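Local coordinates for reticulocyte binding protein (PDB 3FAW) that probably hydrolyses the alpha-1,6 branch links of pullulan and related alpha-glucans, as a cell-wall-anchored streptococcal pullulanase of the alpha-amylase superfamily, at residues 274-285 against 331-342; 289-297 against 355-363. All blocks are in the same frame, centred on the assembly; numbering follows the deposited sequence.

Interaction 1: residues 274-285 against 331-342; sequences HVRDFTSDQSLD and RSTAYTSSDNNY. With CA (calcium ion), chain D.
The ring of Tyr-342 lies in an offset stack on that of His-274, the planes 28° apart, with the phenol OH 3.5 Å above the imidazole plane and over its centre. CG of Arg-276 and the carboxylate of Asp-277 meet the tyrosine at its edge. Carboxylate and phenol are nearly coplanar, and Tyr-342 OH donates 2.7 Å to Asp-277 OD1 on its syn side, which should hold the ring's rotation. Arg-331 supplies the second flat group. CG of Gln-282 presses on one face of its guanidinium, 3.2 Å above the plane, while Ser-280 O and Asp-285 OD1 sit at the edge. A bend at chi3 (-72°) turns NE toward the Ser-280 carbonyl, a 3.1 Å bond of 165°; Arg-331 NH2 reaches Asp-285 OD1 at 3.2 Å, within a salt bridge. The other carboxylate oxygen of Asp-277 forms a salt bridge with Arg-625, and the guanidinium of Arg-276 one with Asp-668. Beyond the stack, Asn-340 O and Tyr-342 O bind a calcium ion, at 2.4 and 2.3 Å respectively, together with Asp-665 and water. The contact joins the loops that follow barrel strands 269-273 and 312-315, and helix 668-671 packs against Asp-277 and Tyr-342.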
loop_
_atom_site.group_PDB
_atom_site.type_symbol
_atom_site.label_atom_id
_atom_site.label_comp_id
_atom_site.label_asym_id
_atom_site.label_seq_id
_atom_site.Cartn_x
_atom_site.Cartn_y
_atom_site.Cartn_z
ATOM N N HIS A 274 1.324 8.395 8.297
ATOM C CA HIS A 274 -0.130 8.366 8.449
ATOM C C HIS A 274 -0.593 9.786 8.836
ATOM O O HIS A 274 0.022 10.434 9.686
ATOM C CB HIS A 274 -0.476 7.361 9.549
ATOM C CG HIS A 274 -1.932 7.047 9.678
ATOM N ND1 HIS A 274 -2.825 7.889 10.306
ATOM C CD2 HIS A 274 -2.641 5.954 9.311
ATOM C CE1 HIS A 274 -4.026 7.339 10.295
ATOM N NE2 HIS A 274 -3.942 6.163 9.699
ATOM N N VAL A 275 -1.664 10.263 8.201
ATOM C CA VAL A 275 -2.113 11.660 8.349
ATOM C C VAL A 275 -2.518 12.021 9.782
ATOM O O VAL A 275 -2.285 13.146 10.236
ATOM C CB VAL A 275 -3.282 11.982 7.386
ATOM C CG1 VAL A 275 -3.829 13.386 7.637
ATOM C CG2 VAL A 275 -2.826 11.843 5.940
ATOM N N ARG A 276 -3.132 11.068 10.477
ATOM C CA ARG A 276 -3.448 11.215 11.898
ATOM C C ARG A 276 -2.171 11.278 12.746
ATOM O O ARG A 276 -1.959 12.242 13.488
ATOM C CB ARG A 276 -4.324 10.049 12.368
ATOM C CG ARG A 276 -4.735 10.094 13.839
ATOM C CD ARG A 276 -5.703 11.225 14.103
ATOM N NE ARG A 276 -6.238 11.185 15.464
ATOM C CZ ARG A 276 -7.218 11.961 15.921
ATOM N NH1 ARG A 276 -7.807 12.858 15.134
ATOM N NH2 ARG A 276 -7.618 11.835 17.176
ATOM N N ASP A 277 -1.334 10.246 12.619
ATOM C CA ASP A 277 -0.102 10.115 13.414
ATOM C C ASP A 277 0.731 11.389 13.441
ATOM O O ASP A 277 1.237 11.794 14.489
ATOM C CB ASP A 277 0.802 9.004 12.851
ATOM C CG ASP A 277 0.197 7.615 12.968
ATOM O OD1 ASP A 277 -0.914 7.467 13.525
ATOM O OD2 ASP A 277 0.848 6.665 12.483
ATOM N N PHE A 278 0.884 12.000 12.271
ATOM C CA PHE A 278 1.875 13.048 12.062
ATOM C C PHE A 278 1.570 14.349 12.810
ATOM O O PHE A 278 2.465 15.178 12.968
ATOM C CB PHE A 278 2.029 13.326 10.560
ATOM C CG PHE A 278 3.297 14.064 10.189
ATOM C CD1 PHE A 278 4.540 13.612 10.615
ATOM C CD2 PHE A 278 3.245 15.194 9.377
ATOM C CE1 PHE A 278 5.704 14.279 10.261
ATOM C CE2 PHE A 278 4.404 15.865 9.017
ATOM C CZ PHE A 278 5.639 15.402 9.458
ATOM N N THR A 279 0.323 14.531 13.254
ATOM C CA THR A 279 -0.069 15.744 13.989
ATOM C C THR A 279 -1.033 15.508 15.161
ATOM O O THR A 279 -1.729 16.433 15.573
ATOM C CB THR A 279 -0.701 16.794 13.027
ATOM O OG1 THR A 279 -1.889 16.256 12.431
ATOM C CG2 THR A 279 0.291 17.197 11.929
ATOM N N SER A 280 -1.064 14.291 15.710
ATOM C CA SER A 280 -1.955 13.972 16.836
ATOM C C SER A 280 -1.304 14.153 18.214
ATOM O O SER A 280 -1.958 13.952 19.235
ATOM C CB SER A 280 -2.488 12.542 16.720
ATOM O OG SER A 280 -1.442 11.590 16.816
ATOM N N ASP A 281 -0.029 14.532 18.243
ATOM C CA ASP A 281 0.688 14.765 19.504
ATOM C C ASP A 281 0.027 15.873 20.335
ATOM O O ASP A 281 -0.209 16.980 19.837
ATOM C CB ASP A 281 2.147 15.138 19.214
ATOM C CG ASP A 281 3.054 15.033 20.441
ATOM O OD1 ASP A 281 2.554 14.920 21.579
ATOM O OD2 ASP A 281 4.286 15.070 20.256
ATOM N N GLN A 282 -0.248 15.567 21.604
ATOM C CA GLN A 282 -0.791 16.538 22.566
ATOM C C GLN A 282 0.109 17.771 22.688
ATOM O O GLN A 282 -0.361 18.860 23.008
ATOM C CB GLN A 282 -0.944 15.896 23.952
ATOM C CG GLN A 282 -1.971 14.772 24.028
ATOM C CD GLN A 282 -1.775 13.867 25.237
ATOM O OE1 GLN A 282 -1.238 14.286 26.264
ATOM N NE2 GLN A 282 -2.209 12.616 25.117
ATOM N N SER A 283 1.405 17.572 22.445
ATOM C CA SER A 283 2.397 18.648 22.427
ATOM C C SER A 283 2.043 19.784 21.469
ATOM O O SER A 283 2.428 20.926 21.701
ATOM C CB SER A 283 3.766 18.076 22.044
ATOM O OG SER A 283 4.739 19.095 21.919
ATOM N N LEU A 284 1.317 19.464 20.397
ATOM C CA LEU A 284 0.946 20.447 19.377
ATOM C C LEU A 284 -0.291 21.276 19.741
ATOM O O LEU A 284 -0.621 22.229 19.029
ATOM C CB LEU A 284 0.720 19.754 18.024
ATOM C CG LEU A 284 1.926 19.038 17.394
ATOM C CD1 LEU A 284 1.556 18.460 16.038
ATOM C CD2 LEU A 284 3.126 19.966 17.265
ATOM N N ASP A 285 -0.974 20.924 20.830
ATOM C CA ASP A 285 -2.142 21.684 21.275
ATOM C C ASP A 285 -1.742 23.125 21.572
ATOM O O ASP A 285 -0.869 23.378 22.404
ATOM C CB ASP A 285 -2.779 21.054 22.517
ATOM C CG ASP A 285 -3.536 19.774 22.205
ATOM O OD1 ASP A 285 -4.059 19.638 21.076
ATOM O OD2 ASP A 285 -3.617 18.907 23.102
ATOM N N ARG A 331 -9.056 12.663 20.628
ATOM C CA ARG A 331 -7.809 11.969 20.909
ATOM C C ARG A 331 -8.047 10.819 21.888
ATOM O O ARG A 331 -8.715 10.989 22.910
ATOM C CB ARG A 331 -6.788 12.944 21.496
ATOM C CG ARG A 331 -5.431 12.328 21.805
ATOM C CD ARG A 331 -4.499 13.324 22.483
ATOM N NE ARG A 331 -4.028 14.350 21.550
ATOM C CZ ARG A 331 -4.337 15.649 21.588
ATOM N NH1 ARG A 331 -5.135 16.151 22.526
ATOM N NH2 ARG A 331 -3.827 16.461 20.670
ATOM N N SER A 332 -7.504 9.652 21.556
ATOM C CA SER A 332 -7.498 8.506 22.455
ATOM C C SER A 332 -6.194 8.565 23.248
ATOM O O SER A 332 -5.110 8.337 22.702
ATOM C CB SER A 332 -7.611 7.191 21.671
ATOM O OG SER A 332 -6.809 7.208 20.498
ATOM N N THR A 333 -6.313 8.880 24.535
ATOM C CA THR A 333 -5.159 9.225 25.370
ATOM C C THR A 333 -4.636 8.048 26.193
ATOM O O THR A 333 -3.470 8.043 26.597
ATOM C CB THR A 333 -5.511 10.376 26.318
ATOM O OG1 THR A 333 -6.606 9.985 27.154
ATOM C CG2 THR A 333 -5.897 11.617 25.524
ATOM N N ALA A 334 -5.497 7.067 26.455
ATOM C CA ALA A 334 -5.073 5.825 27.095
ATOM C C ALA A 334 -4.233 5.009 26.118
ATOM O O ALA A 334 -4.476 5.032 24.906
ATOM C CB ALA A 334 -6.280 5.020 27.556
ATOM N N TYR A 335 -3.239 4.300 26.645
ATOM C CA TYR A 335 -2.409 3.412 25.832
ATOM C C TYR A 335 -3.099 2.059 25.694
ATOM O O TYR A 335 -3.088 1.251 26.627
ATOM C CB TYR A 335 -1.022 3.233 26.453
ATOM C CG TYR A 335 -0.133 4.452 26.342
ATOM C CD1 TYR A 335 0.915 4.492 25.432
ATOM C CD2 TYR A 335 -0.340 5.564 27.154
ATOM C CE1 TYR A 335 1.742 5.609 25.332
ATOM C CE2 TYR A 335 0.479 6.687 27.062
ATOM C CZ TYR A 335 1.515 6.702 26.149
ATOM O OH TYR A 335 2.325 7.806 26.049
ATOM N N THR A 336 -3.707 1.832 24.529
ATOM C CA THR A 336 -4.392 0.575 24.216
ATOM C C THR A 336 -4.024 0.120 22.807
ATOM O O THR A 336 -3.614 0.929 21.974
ATOM C CB THR A 336 -5.928 0.724 24.302
ATOM O OG1 THR A 336 -6.368 1.738 23.388
ATOM C CG2 THR A 336 -6.361 1.092 25.715
ATOM N N SER A 337 -4.175 -1.173 22.542
ATOM C CA SER A 337 -3.840 -1.736 21.234
ATOM C C SER A 337 -5.062 -2.279 20.484
ATOM O O SER A 337 -4.923 -2.953 19.464
ATOM C CB SER A 337 -2.784 -2.830 21.398
ATOM O OG SER A 337 -3.243 -3.855 22.257
ATOM N N SER A 338 -6.254 -1.970 20.987
ATOM C CA SER A 338 -7.500 -2.438 20.388
ATOM C C SER A 338 -8.645 -1.488 20.717
ATOM O O SER A 338 -8.580 -0.742 21.694
ATOM C CB SER A 338 -7.849 -3.839 20.908
ATOM O OG SER A 338 -6.991 -4.822 20.351
ATOM N N ASP A 339 -9.686 -1.537 19.886
ATOM C CA ASP A 339 -10.949 -0.834 20.129
ATOM C C ASP A 339 -10.757 0.682 20.179
ATOM O O ASP A 339 -11.196 1.346 21.112
ATOM C CB ASP A 339 -11.611 -1.363 21.414
ATOM C CG ASP A 339 -13.086 -0.989 21.526
ATOM O OD1 ASP A 339 -13.714 -0.626 20.509
ATOM O OD2 ASP A 339 -13.623 -1.067 22.648
ATOM N N ASN A 340 -10.092 1.214 19.157
ATOM C CA ASN A 340 -9.950 2.654 18.983
ATOM C C ASN A 340 -10.542 3.096 17.653
ATOM O O ASN A 340 -10.514 2.347 16.678
ATOM C CB ASN A 340 -8.478 3.045 19.062
ATOM C CG ASN A 340 -7.914 2.877 20.459
ATOM O OD1 ASN A 340 -8.056 3.757 21.300
ATOM N ND2 ASN A 340 -7.274 1.739 20.711
ATOM N N ASN A 341 -11.070 4.316 17.618
ATOM C CA ASN A 341 -11.587 4.900 16.378
ATOM C C ASN A 341 -10.482 5.022 15.326
ATOM O O ASN A 341 -10.756 5.081 14.122
ATOM C CB ASN A 341 -12.209 6.276 16.650
ATOM C CG ASN A 341 -13.026 6.798 15.478
ATOM O OD1 ASN A 341 -13.788 5.919 14.856
ATOM N ND2 ASN A 341 -12.980 7.984 15.147
ATOM N N TYR A 342 -9.238 5.075 15.800
ATOM C CA TYR A 342 -8.058 5.011 14.943
ATOM C C TYR A 342 -8.114 3.858 13.942
ATOM O O TYR A 342 -8.580 2.768 14.264
ATOM C CB TYR A 342 -6.803 4.847 15.803
ATOM C CG TYR A 342 -5.535 4.912 14.999
ATOM C CD1 TYR A 342 -4.931 6.128 14.728
ATOM C CD2 TYR A 342 -4.953 3.757 14.481
ATOM C CE1 TYR A 342 -3.778 6.198 13.985
ATOM C CE2 TYR A 342 -3.795 3.818 13.730
ATOM C CZ TYR A 342 -3.213 5.044 13.486
ATOM O OH TYR A 342 -2.063 5.125 12.740
HETATM CA CA CA D . -10.047 1.026 14.696
HETATM O O HOH W 1 -2.146 17.392 18.034
HETATM O O HOH W 2 -11.537 2.579 13.489
HETATM O O HOH W 3 -12.262 0.309 16.071
HETATM O O HOH W 4 -11.352 -0.510 13.119
HETATM O O HOH W 5 -8.248 0.071 13.400
#

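Interaction 2: residues 289-297 against 355-363; sequences KNQLGTFAA and SGMYSEKPK. With CA (calcium ion), chain B.
Phe-295 and Tyr-358 tie the first turn of a helix to a loop by one backbone bond and one aromatic contact. CG of Phe-295 stands anti to its carbonyl carbon (chi1 -63°), and from there the ring presents one face to Tyr-358, whose CB sits 3.7 Å from its centroid, almost on the normal, in a CH-pi contact. The tyrosine ring itself leads away and turns its edge to the phenylalanine face in an offset edge-to-face pair, planes 67° apart; its hydroxyl bonds to that of Tyr-321. Beside the rings, Phe-295 N donates to Tyr-358 O at 3.0 Å, in the carbonyl plane, and a water joins the same oxygen to Ala-296 N.

Thr-294 holds OG1 between its backbone N and carbonyl carbon, where the hydroxyl gives a 2.7 Å bond to Gln-291 O and accepts from Ala-297 N. Its CG2 thereby faces CG of Glu-360, 4.0 Å away. The glutamate extends past CG until OE2 takes the N-H of Gln-291, 2.9 Å and 171°, on the anti side of the carboxylate. Its other oxygen, OE1, shares a water with Asn-290 OD1, and the amide nitrogen of Asn-290 bonds to Glu-300.

Further along, Lys-363 O binds a calcium ion with Tyr-202 and Lys-165, while Phe-295 also packs on Leu-372 and Leu-375 of helix 367-381. The arrangement is a classical threonine N-cap, set at the end of a type II turn running from Gln-291 to Thr-294, in the alpha-amylase-type (beta/alpha)8 barrel domain.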
loop_
_atom_site.group_PDB
_atom_site.type_symbol
_atom_site.label_atom_id
_atom_site.label_comp_id
_atom_site.label_asym_id
_atom_site.label_seq_id
_atom_site.Cartn_x
_atom_site.Cartn_y
_atom_site.Cartn_z
ATOM N N LYS A 289 -2.627 25.614 13.906
ATOM C CA LYS A 289 -3.723 26.500 13.502
ATOM C C LYS A 289 -4.958 25.729 13.023
ATOM O O LYS A 289 -6.077 26.239 13.070
ATOM C CB LYS A 289 -3.245 27.472 12.418
ATOM C CG LYS A 289 -4.119 28.707 12.246
ATOM C CD LYS A 289 -4.185 29.574 13.514
ATOM C CE LYS A 289 -5.509 30.323 13.608
ATOM N NZ LYS A 289 -5.867 31.024 12.335
ATOM N N ASN A 290 -4.747 24.496 12.572
ATOM C CA ASN A 290 -5.828 23.661 12.066
ATOM C C ASN A 290 -6.075 22.475 12.984
ATOM O O ASN A 290 -5.309 22.229 13.915
ATOM C CB ASN A 290 -5.500 23.200 10.649
ATOM C CG ASN A 290 -5.272 24.369 9.704
ATOM O OD1 ASN A 290 -6.199 25.107 9.391
ATOM N ND2 ASN A 290 -4.033 24.549 9.262
ATOM N N GLN A 291 -7.155 21.748 12.720
ATOM C CA GLN A 291 -7.575 20.646 13.578
ATOM C C GLN A 291 -6.608 19.471 13.460
ATOM O O GLN A 291 -6.147 19.150 12.366
ATOM C CB GLN A 291 -8.991 20.215 13.200
ATOM C CG GLN A 291 -9.719 19.411 14.261
ATOM C CD GLN A 291 -11.217 19.344 14.004
ATOM O OE1 GLN A 291 -11.680 19.573 12.881
ATOM N NE2 GLN A 291 -11.984 19.027 15.045
ATOM N N LEU A 292 -6.304 18.839 14.590
ATOM C CA LEU A 292 -5.322 17.760 14.631
ATOM C C LEU A 292 -5.728 16.579 13.753
ATOM O O LEU A 292 -6.912 16.257 13.636
ATOM C CB LEU A 292 -5.086 17.297 16.075
ATOM C CG LEU A 292 -6.247 16.658 16.847
ATOM C CD1 LEU A 292 -6.409 15.203 16.480
ATOM C CD2 LEU A 292 -6.012 16.782 18.348
ATOM N N GLY A 293 -4.734 15.959 13.119
ATOM C CA GLY A 293 -4.945 14.746 12.333
ATOM C C GLY A 293 -5.661 14.942 11.008
ATOM O O GLY A 293 -6.269 14.007 10.494
ATOM N N THR A 294 -5.580 16.151 10.455
ATOM C CA THR A 294 -6.218 16.481 9.181
ATOM C C THR A 294 -5.172 16.821 8.122
ATOM O O THR A 294 -4.002 17.045 8.447
ATOM C CB THR A 294 -7.180 17.687 9.327
ATOM O OG1 THR A 294 -6.443 18.857 9.705
ATOM C CG2 THR A 294 -8.271 17.409 10.372
ATOM N N PHE A 295 -5.603 16.854 6.858
ATOM C CA PHE A 295 -4.758 17.304 5.743
ATOM C C PHE A 295 -4.213 18.709 5.994
ATOM O O PHE A 295 -3.047 18.989 5.708
ATOM C CB PHE A 295 -5.540 17.320 4.415
ATOM C CG PHE A 295 -6.025 15.964 3.956
ATOM C CD1 PHE A 295 -5.150 14.890 3.851
ATOM C CD2 PHE A 295 -7.355 15.772 3.598
ATOM C CE1 PHE A 295 -5.595 13.644 3.424
ATOM C CE2 PHE A 295 -7.804 14.533 3.165
ATOM C CZ PHE A 295 -6.919 13.467 3.076
ATOM N N ALA A 296 -5.073 19.582 6.517
ATOM C CA ALA A 296 -4.733 20.983 6.780
ATOM C C ALA A 296 -3.676 21.149 7.879
ATOM O O ALA A 296 -2.852 22.064 7.813
ATOM C CB ALA A 296 -5.994 21.769 7.137
ATOM N N ALA A 297 -3.708 20.276 8.888
ATOM C CA ALA A 297 -2.691 20.279 9.948
ATOM C C ALA A 297 -1.355 19.728 9.433
ATOM O O ALA A 297 -0.288 20.275 9.737
ATOM C CB ALA A 297 -3.173 19.468 11.155
ATOM N N SER A 355 -11.501 9.539 2.235
ATOM C CA SER A 355 -12.013 9.403 3.589
ATOM C C SER A 355 -12.377 10.782 4.136
ATOM O O SER A 355 -11.703 11.775 3.845
ATOM C CB SER A 355 -10.959 8.748 4.485
ATOM O OG SER A 355 -11.416 8.629 5.822
ATOM N N GLY A 356 -13.450 10.840 4.918
ATOM C CA GLY A 356 -13.819 12.056 5.631
ATOM C C GLY A 356 -13.068 12.243 6.947
ATOM O O GLY A 356 -13.200 13.283 7.583
ATOM N N MET A 357 -12.279 11.245 7.356
ATOM C CA MET A 357 -11.554 11.290 8.640
ATOM C C MET A 357 -10.504 12.409 8.718
ATOM O O MET A 357 -10.227 12.926 9.804
ATOM C CB MET A 357 -10.876 9.943 8.913
ATOM C CG MET A 357 -10.389 9.729 10.357
ATOM S SD MET A 357 -11.733 9.645 11.561
ATOM C CE MET A 357 -11.715 11.311 12.218
ATOM N N TYR A 358 -9.925 12.771 7.574
ATOM C CA TYR A 358 -8.845 13.757 7.523
ATOM C C TYR A 358 -9.313 15.129 7.052
ATOM O O TYR A 358 -8.495 16.012 6.761
ATOM C CB TYR A 358 -7.709 13.222 6.648
ATOM C CG TYR A 358 -7.336 11.809 7.021
ATOM C CD1 TYR A 358 -7.077 11.470 8.348
ATOM C CD2 TYR A 358 -7.271 10.800 6.061
ATOM C CE1 TYR A 358 -6.748 10.180 8.708
ATOM C CE2 TYR A 358 -6.933 9.505 6.412
ATOM C CZ TYR A 358 -6.677 9.201 7.740
ATOM O OH TYR A 358 -6.348 7.923 8.109
ATOM N N SER A 359 -10.631 15.308 7.018
ATOM C CA SER A 359 -11.249 16.567 6.628
ATOM C C SER A 359 -11.717 17.334 7.857
ATOM O O SER A 359 -12.227 16.748 8.820
ATOM C CB SER A 359 -12.442 16.299 5.703
ATOM O OG SER A 359 -13.183 17.483 5.452
ATOM N N GLU A 360 -11.546 18.651 7.822
ATOM C CA GLU A 360 -12.071 19.515 8.879
ATOM C C GLU A 360 -13.599 19.621 8.815
ATOM O O GLU A 360 -14.248 19.868 9.830
ATOM C CB GLU A 360 -11.421 20.897 8.808
ATOM C CG GLU A 360 -9.956 20.878 9.220
ATOM C CD GLU A 360 -9.380 22.261 9.393
ATOM O OE1 GLU A 360 -9.412 23.035 8.416
ATOM O OE2 GLU A 360 -8.889 22.570 10.501
ATOM N N LYS A 361 -14.163 19.404 7.626
ATOM C CA LYS A 361 -15.608 19.510 7.409
ATOM C C LYS A 361 -16.165 18.271 6.698
ATOM O O LYS A 361 -16.560 18.352 5.536
ATOM C CB LYS A 361 -15.915 20.771 6.593
ATOM C CG LYS A 361 -15.467 22.057 7.263
ATOM C CD LYS A 361 -15.981 23.280 6.524
ATOM C CE LYS A 361 -17.423 23.611 6.898
ATOM N NZ LYS A 361 -17.892 24.868 6.252
ATOM N N PRO A 362 -16.207 17.122 7.399
ATOM C CA PRO A 362 -16.652 15.860 6.778
ATOM C C PRO A 362 -18.089 15.872 6.219
ATOM O O PRO A 362 -18.401 15.102 5.309
ATOM C CB PRO A 362 -16.514 14.833 7.916
ATOM C CG PRO A 362 -16.454 15.637 9.173
ATOM C CD PRO A 362 -15.834 16.942 8.815
ATOM N N LYS A 363 -18.945 16.734 6.761
ATOM C CA LYS A 363 -20.325 16.866 6.287
ATOM C C LYS A 363 -20.448 17.625 4.955
ATOM O O LYS A 363 -21.511 17.611 4.340
ATOM C CB LYS A 363 -21.200 17.512 7.375
ATOM C CG LYS A 363 -21.446 16.579 8.560
ATOM C CD LYS A 363 -21.719 17.318 9.859
ATOM C CE LYS A 363 -23.063 17.999 9.861
ATOM N NZ LYS A 363 -23.391 18.594 11.188
HETATM CA CA CA B . -23.724 17.758 3.910
HETATM O O HOH W 6 -8.780 25.319 9.566
HETATM O O HOH W 7 -7.925 12.502 11.876
HETATM O O HOH W 8 -8.116 18.873 6.237
HETATM O O HOH W 9 -24.318 19.085 5.877
HETATM O O HOH W 10 -24.494 16.115 5.470
HETATM O O HOH W 11 -23.409 20.094 3.173
HETATM O O HOH W 12 -23.644 17.961 1.402
#

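How the interactions relate
Both contacts are mostly buried and join the same two connections of the barrel, the one between strand 269-273 and helix 295-298 and the one between strand 312-315 and helix 367-381. Interaction 1 combines a ring stack and a phenol-carboxylate bond with an arginine salt bridge reaching exposed Asp-285, whereas interaction 2 has one carboxylate on backbone N-H, a helix cap and an aromatic pair facing helix 367-381. The two meet directly: Thr-279 OG1 probably bonds to Gly-293 N, and the Leu-292 side chain packs against both Arg-276 and Arg-331. Interaction 1 gives two backbone oxygens to a calcium ion, interaction 2 one to a different ion.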